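Local coordinates for protein FkbI (Streptomyces hygroscopicus, PDB 1R2J) that binds FAD and probably acts as an acyl-ACP dehydrogenase of the acyl-CoA dehydrogenase family in making the methoxymalonyl extender unit of the polyketide FK520, at residues C40-A45 against G225-A230; G53-G58 against V281-S286; V245-T250 against A319-S324. One frame throughout, in Å; residues are numbered along the deposited sequence.

Contact 1 of 3, residues C40-A45 against G225-A230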
loop_
_atom_site.group_PDB
_atom_site.type_symbol
_atom_site.label_atom_id
_atom_site.label_comp_id
_atom_site.label_asym_id
_atom_site.label_seq_id
_atom_site.Cartn_x
_atom_site.Cartn_y
_atom_site.Cartn_z
ATOM N N CYS A 40 10.266 3.978 -3.165
ATOM C CA CYS A 40 11.251 3.066 -2.590
ATOM C C CYS A 40 12.152 3.803 -1.608
ATOM O O CYS A 40 13.189 3.274 -1.207
ATOM C CB CYS A 40 12.163 2.556 -3.702
ATOM S SG CYS A 40 12.150 0.827 -3.999
ATOM N N ALA A 41 11.762 5.022 -1.250
ATOM C CA ALA A 41 12.556 5.891 -0.391
ATOM C C ALA A 41 13.369 5.297 0.760
ATOM O O ALA A 41 14.450 5.799 1.057
ATOM C CB ALA A 41 11.682 7.032 0.129
ATOM N N GLU A 42 12.875 4.245 1.407
ATOM C CA GLU A 42 13.599 3.660 2.534
ATOM C C GLU A 42 14.769 2.750 2.161
ATOM O O GLU A 42 15.533 2.327 3.031
ATOM C CB GLU A 42 12.625 2.919 3.457
ATOM C CG GLU A 42 11.785 3.861 4.306
ATOM C CD GLU A 42 10.707 3.151 5.103
ATOM O OE1 GLU A 42 11.011 2.118 5.732
ATOM O OE2 GLU A 42 9.554 3.636 5.103
ATOM N N VAL A 43 14.917 2.455 0.875
ATOM C CA VAL A 43 16.023 1.608 0.437
ATOM C C VAL A 43 17.348 2.319 0.701
ATOM O O VAL A 43 17.503 3.506 0.402
ATOM C CB VAL A 43 15.894 1.251 -1.064
ATOM C CG1 VAL A 43 17.171 0.582 -1.572
ATOM C CG2 VAL A 43 14.712 0.315 -1.254
ATOM N N ALA A 44 18.289 1.578 1.283
ATOM C CA ALA A 44 19.610 2.093 1.619
ATOM C C ALA A 44 20.333 2.669 0.406
ATOM O O ALA A 44 20.106 2.242 -0.725
ATOM C CB ALA A 44 20.446 0.986 2.256
ATOM N N ALA A 45 21.204 3.643 0.652
ATOM C CA ALA A 45 21.961 4.289 -0.417
ATOM C C ALA A 45 22.894 3.311 -1.125
ATOM O O ALA A 45 23.171 3.454 -2.319
ATOM C CB ALA A 45 22.762 5.460 0.146
ATOM N N GLY A 225 3.817 -1.813 4.516
ATOM C CA GLY A 225 2.535 -2.022 3.871
ATOM C C GLY A 225 1.541 -1.570 4.915
ATOM O O GLY A 225 0.736 -0.682 4.660
ATOM N N ARG A 226 1.597 -2.172 6.098
ATOM C CA ARG A 226 0.714 -1.738 7.170
ATOM C C ARG A 226 1.181 -0.336 7.544
ATOM O O ARG A 226 0.368 0.554 7.774
ATOM C CB ARG A 226 0.809 -2.675 8.380
ATOM C CG ARG A 226 -0.122 -3.857 8.259
ATOM C CD ARG A 226 0.019 -4.867 9.379
ATOM N NE ARG A 226 -0.789 -6.040 9.057
ATOM C CZ ARG A 226 -0.613 -7.248 9.575
ATOM N NH1 ARG A 226 0.355 -7.460 10.455
ATOM N NH2 ARG A 226 -1.411 -8.242 9.205
ATOM N N LYS A 227 2.499 -0.146 7.577
ATOM C CA LYS A 227 3.075 1.157 7.905
ATOM C C LYS A 227 2.787 2.148 6.783
ATOM O O LYS A 227 2.441 3.307 7.026
ATOM C CB LYS A 227 4.590 1.037 8.103
ATOM C CG LYS A 227 5.299 2.377 8.334
ATOM C CD LYS A 227 6.793 2.188 8.633
ATOM C CE LYS A 227 7.576 1.818 7.383
ATOM N NZ LYS A 227 9.014 1.570 7.693
ATOM N N SER A 228 2.925 1.672 5.551
ATOM C CA SER A 228 2.702 2.496 4.377
ATOM C C SER A 228 1.226 2.846 4.222
ATOM O O SER A 228 0.882 3.983 3.920
ATOM C CB SER A 228 3.205 1.769 3.127
ATOM O OG SER A 228 3.223 2.644 2.014
ATOM N N VAL A 229 0.352 1.866 4.421
ATOM C CA VAL A 229 -1.076 2.118 4.309
ATOM C C VAL A 229 -1.498 3.115 5.376
ATOM O O VAL A 229 -2.318 3.992 5.112
ATOM C CB VAL A 229 -1.906 0.829 4.471
ATOM C CG1 VAL A 229 -3.385 1.176 4.713
ATOM C CG2 VAL A 229 -1.774 -0.030 3.214
ATOM N N ALA A 230 -0.928 2.986 6.573
ATOM C CA ALA A 230 -1.263 3.894 7.669
ATOM C C ALA A 230 -0.936 5.345 7.278
ATOM O O ALA A 230 -1.749 6.244 7.461
ATOM C CB ALA A 230 -0.506 3.488 8.938
#
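Glu42 and Lys227 are the two residues that meet here, and they do so through their charged ends. Lys227 NZ gives a hydrogen bond of 2.9 Å to Glu42 OE1, within a salt bridge. The ammonium sits on the syn side of that oxygen, 16° out of the carboxylate plane, and stays 3.4 Å from Glu42 OE2. The methylene just before it, Lys227 CE, lies 3.5 Å from Glu42 OE2, so the end of the lysine spans both oxygens while bonding to one. The two side chains approach from opposite directions. Lys227 leaves the helix with CG anti to its own N (chi1 175°) and runs straight until a bend at chi3, 74°, swings CE and NZ over to the glutamate.

This is a loop-to-helix link in the acyl-CoA dehydrogenase fold: the type I turn from Cys40 to Val43, in the N-terminal region, faces helix 219-248 of the C-terminal helical region. Both charges are also bonded to helix 54-67, and for Glu42 the stronger partner is there: Asn57 ND2 donates to Glu42 OE2, while Lys227 NZ is bonded to Ser54 OG. Replacing Glu42 by an alanine would probably leave the lysine ammonium without this counter-charge and Asn57 ND2 without this acceptor. The turn itself is closed by Val43 N bonding to Cys40 O at 2.8 Å.

Contact 2 of 3, residues G53-G58 against V281-S286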
loop_
_atom_site.group_PDB
_atom_site.type_symbol
_atom_site.label_atom_id
_atom_site.label_comp_id
_atom_site.label_asym_id
_atom_site.label_seq_id
_atom_site.Cartn_x
_atom_site.Cartn_y
_atom_site.Cartn_z
ATOM N N GLY A 53 14.263 7.682 6.437
ATOM C CA GLY A 53 13.786 7.028 7.642
ATOM C C GLY A 53 12.282 6.829 7.522
ATOM O O GLY A 53 11.694 7.258 6.539
ATOM N N SER A 54 11.659 6.190 8.509
ATOM C CA SER A 54 10.221 5.943 8.466
ATOM C C SER A 54 9.347 7.197 8.514
ATOM O O SER A 54 8.306 7.252 7.860
ATOM C CB SER A 54 9.824 4.985 9.586
ATOM O OG SER A 54 10.278 3.677 9.283
ATOM N N ARG A 55 9.757 8.195 9.291
ATOM C CA ARG A 55 8.997 9.436 9.367
ATOM C C ARG A 55 9.059 10.191 8.036
ATOM O O ARG A 55 8.027 10.580 7.493
ATOM C CB ARG A 55 9.532 10.333 10.492
ATOM C CG ARG A 55 9.514 9.666 11.857
ATOM C CD ARG A 55 9.876 10.624 12.996
ATOM N NE ARG A 55 8.898 11.695 13.175
ATOM C CZ ARG A 55 8.309 11.997 14.332
ATOM N NH1 ARG A 55 8.590 11.307 15.429
ATOM N NH2 ARG A 55 7.448 13.004 14.400
ATOM N N GLU A 56 10.268 10.391 7.511
ATOM C CA GLU A 56 10.446 11.110 6.244
ATOM C C GLU A 56 9.678 10.425 5.121
ATOM O O GLU A 56 8.874 11.054 4.441
ATOM C CB GLU A 56 11.929 11.178 5.865
ATOM C CG GLU A 56 12.848 11.567 7.006
ATOM C CD GLU A 56 14.318 11.376 6.660
ATOM O OE1 GLU A 56 14.894 12.248 5.971
ATOM O OE2 GLU A 56 14.888 10.344 7.072
ATOM N N ASN A 57 9.932 9.135 4.923
ATOM C CA ASN A 57 9.233 8.404 3.874
ATOM C C ASN A 57 7.736 8.365 4.181
ATOM O O ASN A 57 6.906 8.396 3.272
ATOM C CB ASN A 57 9.769 6.976 3.763
ATOM C CG ASN A 57 9.048 6.168 2.693
ATOM O OD1 ASN A 57 8.919 6.611 1.558
ATOM N ND2 ASN A 57 8.580 4.980 3.054
ATOM N N GLY A 58 7.401 8.304 5.468
ATOM C CA GLY A 58 6.005 8.254 5.877
ATOM C C GLY A 58 5.228 9.503 5.508
ATOM O O GLY A 58 4.165 9.427 4.888
ATOM N N VAL A 281 -0.241 8.424 15.715
ATOM C CA VAL A 281 -0.041 6.985 15.800
ATOM C C VAL A 281 0.960 6.498 14.750
ATOM O O VAL A 281 1.738 5.569 15.003
ATOM C CB VAL A 281 -1.402 6.235 15.682
ATOM C CG1 VAL A 281 -1.984 6.399 14.289
ATOM C CG2 VAL A 281 -1.218 4.774 16.031
ATOM N N CYS A 282 0.960 7.136 13.582
ATOM C CA CYS A 282 1.888 6.756 12.512
ATOM C C CYS A 282 3.312 7.139 12.888
ATOM O O CYS A 282 4.259 6.397 12.615
ATOM C CB CYS A 282 1.508 7.434 11.195
ATOM S SG CYS A 282 -0.036 6.829 10.491
ATOM N N GLU A 283 3.450 8.302 13.522
ATOM C CA GLU A 283 4.747 8.795 13.958
ATOM C C GLU A 283 5.344 7.871 15.024
ATOM O O GLU A 283 6.535 7.550 14.993
ATOM C CB GLU A 283 4.595 10.211 14.523
ATOM C CG GLU A 283 4.278 11.264 13.465
ATOM C CD GLU A 283 3.683 12.518 14.064
ATOM O OE1 GLU A 283 3.283 13.421 13.301
ATOM O OE2 GLU A 283 3.608 12.600 15.304
ATOM N N TYR A 284 4.504 7.450 15.964
ATOM C CA TYR A 284 4.924 6.558 17.040
ATOM C C TYR A 284 5.431 5.224 16.479
ATOM O O TYR A 284 6.481 4.712 16.894
ATOM C CB TYR A 284 3.743 6.305 17.980
ATOM C CG TYR A 284 4.058 5.441 19.176
ATOM C CD1 TYR A 284 4.684 5.973 20.305
ATOM C CD2 TYR A 284 3.710 4.092 19.191
ATOM C CE1 TYR A 284 4.946 5.176 21.426
ATOM C CE2 TYR A 284 3.971 3.288 20.302
ATOM C CZ TYR A 284 4.584 3.838 21.413
ATOM O OH TYR A 284 4.823 3.047 22.510
ATOM N N ALA A 285 4.683 4.656 15.539
ATOM C CA ALA A 285 5.075 3.387 14.946
ATOM C C ALA A 285 6.360 3.549 14.137
ATOM O O ALA A 285 7.218 2.660 14.134
ATOM C CB ALA A 285 3.959 2.854 14.056
ATOM N N SER A 286 6.496 4.687 13.461
ATOM C CA SER A 286 7.680 4.942 12.645
ATOM C C SER A 286 8.928 5.069 13.518
ATOM O O SER A 286 10.012 4.638 13.127
ATOM C CB SER A 286 7.489 6.203 11.796
ATOM O OG SER A 286 7.673 7.375 12.573
#
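Ser286 and Arg55 bury the most surface in this helix-helix contact, with Ser54 and Glu283 beside them. The start of helix 54-67, in the N-terminal helical region of the acyl-CoA dehydrogenase fold, packs against the C-terminal end of helix 262-287 from the C-terminal region. Over these short segments the axes approach to 9.4 Å and run closer to antiparallel than parallel, at 140°.

The two serines bring the backbones together. Ser54 and Ser286 both direct CB at the opposite helix, and Ser54 CB lies 3.4 Å from Ser286 CB, tighter than usual for two carbons; with such small side chains the CA atoms of Ser54 and Ser286 can come within 5.0 Å. The hydroxyl of Ser54 is taken up by the lysine of contact 1.

Arg55 reaches in from the exposed side. Its aliphatic part passes close by Ser286, with Arg55 CG 3.0 Å from Ser286 OG. A bend at chi3 (65°) then carries the guanidinium to Glu283, whose CB sits 3.9 Å above the guanidinium plane, near the edge of the group rather than over its centre. Glu283 CG is 3.7 Å from Arg55 NH2, so the group rests on the glutamate's methylenes. Arg55 NH2 and Glu283 OE2 form only a long salt bridge, 4.0 Å, and with the oxygen well out of the guanidinium plane no N-H is aimed at it. Each finds a stronger partner nearby: Arg55 NH1 forms a salt bridge with Asp287, and Glu283 OE1 one with Arg280.

Ser286 keeps its hydroxyl within its own helix. With OG placed between the backbone N and the carbonyl carbon (chi1 78°), Ser286 OG donates to Glu283 O one turn back, at 2.7 Å.

Contact 3 of 3, residues V245-T250 against A319-S324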
loop_
_atom_site.group_PDB
_atom_site.type_symbol
_atom_site.label_atom_id
_atom_site.label_comp_id
_atom_site.label_asym_id
_atom_site.label_seq_id
_atom_site.Cartn_x
_atom_site.Cartn_y
_atom_site.Cartn_z
ATOM N N VAL A 245 -12.495 22.097 4.597
ATOM C CA VAL A 245 -12.271 23.451 5.078
ATOM C C VAL A 245 -12.405 24.448 3.924
ATOM O O VAL A 245 -13.030 25.494 4.079
ATOM C CB VAL A 245 -10.884 23.599 5.742
ATOM C CG1 VAL A 245 -10.806 22.725 6.980
ATOM C CG2 VAL A 245 -9.797 23.195 4.774
ATOM N N ALA A 246 -11.838 24.119 2.767
ATOM C CA ALA A 246 -11.918 25.017 1.612
ATOM C C ALA A 246 -13.375 25.301 1.259
ATOM O O ALA A 246 -13.742 26.442 0.980
ATOM C CB ALA A 246 -11.199 24.411 0.413
ATOM N N HIS A 247 -14.207 24.263 1.281
ATOM C CA HIS A 247 -15.623 24.424 0.962
ATOM C C HIS A 247 -16.340 25.195 2.077
ATOM O O HIS A 247 -17.185 26.052 1.813
ATOM C CB HIS A 247 -16.274 23.047 0.779
ATOM C CG HIS A 247 -17.649 23.092 0.181
ATOM N ND1 HIS A 247 -17.893 23.557 -1.096
ATOM C CD2 HIS A 247 -18.847 22.685 0.666
ATOM C CE1 HIS A 247 -19.180 23.430 -1.372
ATOM N NE2 HIS A 247 -19.781 22.903 -0.320
ATOM N N ALA A 248 -15.975 24.894 3.322
ATOM C CA ALA A 248 -16.576 25.512 4.501
ATOM C C ALA A 248 -16.311 27.010 4.696
ATOM O O ALA A 248 -17.129 27.704 5.306
ATOM C CB ALA A 248 -16.143 24.750 5.751
ATOM N N ARG A 249 -15.182 27.520 4.212
ATOM C CA ARG A 249 -14.937 28.943 4.402
ATOM C C ARG A 249 -15.241 29.775 3.167
ATOM O O ARG A 249 -15.070 30.990 3.180
ATOM C CB ARG A 249 -13.502 29.204 4.902
ATOM C CG ARG A 249 -12.369 28.737 4.016
ATOM C CD ARG A 249 -11.039 28.856 4.762
ATOM N NE ARG A 249 -9.950 28.278 3.987
ATOM C CZ ARG A 249 -8.770 27.914 4.480
ATOM N NH1 ARG A 249 -8.493 28.067 5.770
ATOM N NH2 ARG A 249 -7.872 27.358 3.678
ATOM N N THR A 250 -15.730 29.123 2.118
ATOM C CA THR A 250 -16.062 29.813 0.876
ATOM C C THR A 250 -17.554 29.730 0.541
ATOM O O THR A 250 -18.168 30.726 0.167
ATOM C CB THR A 250 -15.271 29.235 -0.306
ATOM O OG1 THR A 250 -15.596 27.851 -0.458
ATOM C CG2 THR A 250 -13.773 29.371 -0.064
ATOM N N ALA A 319 -17.403 14.201 2.638
ATOM C CA ALA A 319 -18.387 14.105 1.569
ATOM C C ALA A 319 -19.660 14.820 1.998
ATOM O O ALA A 319 -20.319 15.462 1.185
ATOM C CB ALA A 319 -18.686 12.643 1.246
ATOM N N GLN A 320 -20.002 14.706 3.277
ATOM C CA GLN A 320 -21.202 15.348 3.807
ATOM C C GLN A 320 -21.074 16.869 3.696
ATOM O O GLN A 320 -22.001 17.552 3.265
ATOM C CB GLN A 320 -21.406 14.954 5.269
ATOM C CG GLN A 320 -22.690 15.493 5.884
ATOM C CD GLN A 320 -23.910 14.777 5.359
ATOM O OE1 GLN A 320 -25.039 15.268 5.471
ATOM N NE2 GLN A 320 -23.693 13.599 4.786
ATOM N N VAL A 321 -19.918 17.389 4.093
ATOM C CA VAL A 321 -19.643 18.822 4.046
ATOM C C VAL A 321 -19.740 19.372 2.626
ATOM O O VAL A 321 -20.447 20.356 2.373
ATOM C CB VAL A 321 -18.236 19.117 4.623
ATOM C CG1 VAL A 321 -17.890 20.601 4.459
ATOM C CG2 VAL A 321 -18.201 18.730 6.111
ATOM N N LEU A 322 -19.038 18.734 1.694
ATOM C CA LEU A 322 -19.076 19.182 0.309
ATOM C C LEU A 322 -20.439 19.016 -0.333
ATOM O O LEU A 322 -20.779 19.739 -1.261
ATOM C CB LEU A 322 -18.023 18.452 -0.524
ATOM C CG LEU A 322 -16.692 19.197 -0.484
ATOM C CD1 LEU A 322 -15.976 18.910 0.831
ATOM C CD2 LEU A 322 -15.849 18.777 -1.660
ATOM N N ALA A 323 -21.215 18.059 0.163
ATOM C CA ALA A 323 -22.542 17.803 -0.366
ATOM C C ALA A 323 -22.546 17.618 -1.890
ATOM O O ALA A 323 -21.711 16.903 -2.441
ATOM C CB ALA A 323 -23.497 18.945 0.041
ATOM N N SER A 324 -23.474 18.283 -2.572
ATOM C CA SER A 324 -23.578 18.142 -4.022
ATOM C C SER A 324 -22.300 18.509 -4.755
ATOM O O SER A 324 -22.030 17.977 -5.829
ATOM C CB SER A 324 -24.740 18.974 -4.570
ATOM O OG SER A 324 -24.423 20.351 -4.594
#
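His247, near the C-terminal end of helix 219-248, is the residue of the first segment that reaches Val321 and Leu322. Just before it, Val245 points away from the other helix, and its carbonyl takes the backbone bond from Arg249 N. His247 then projects toward the other segment. Its CG is anti to the backbone N (chi1 -168°), which carries the imidazole out to the last turn of helix 297-322. One ring face is covered by Leu322, with Leu322 CG 4.1 Å from His247 CG; the two side chains cross obliquely. At the ring edge, near its plane, His247 CD2 comes within 3.3 Å of Val321 O. His247 NE2 is 3.4 Å from Leu322 O, but the angle is poor and this is no hydrogen bond. The ring is thus set against the carbonyl end of the helix by packing, with Val321 CG1 adding a looser 4.4 Å contact to His247 CD2.

Farther on, Thr250 OG1 donates to Ala246 O at 2.7 Å, a bond back into the segment's own last turn. On the other side, Ala323 takes positive phi as helix 297-322 finishes.

Within the C-terminal helical bundle of the acyl-CoA dehydrogenase fold, this contact joins the C-terminal ends of helices 219-248 and 297-322: Ala248 and Val321 also lean on helix 262-287, through Ile268 and His267, while Leu322 touches Val333 of helix 332-345.

Overall arrangement
From the N terminus, the chain passes through the 40-45 turn and then the start of helix 54-67, and crosses the strand-rich middle region before entering helix 219-248. There contact 1 closes its loop. Contact 2 closes at the end of helix 262-287, so the loops of contacts 1 and 2 cross; their centres lie 9 Å apart and Glu42, Asn57, Ser54 and Lys227 join them directly. Together they tie the N-terminal region, a loop and the start of a helix, to the C-terminal bundle. Contact 3 opens near the end of helix 219-248, after contact 1 has closed, and closes at the end of helix 297-322, after contact 2 has closed, so it crosses contact 2. It lies within the bundle, its centre about 30 Å from that of contact 2.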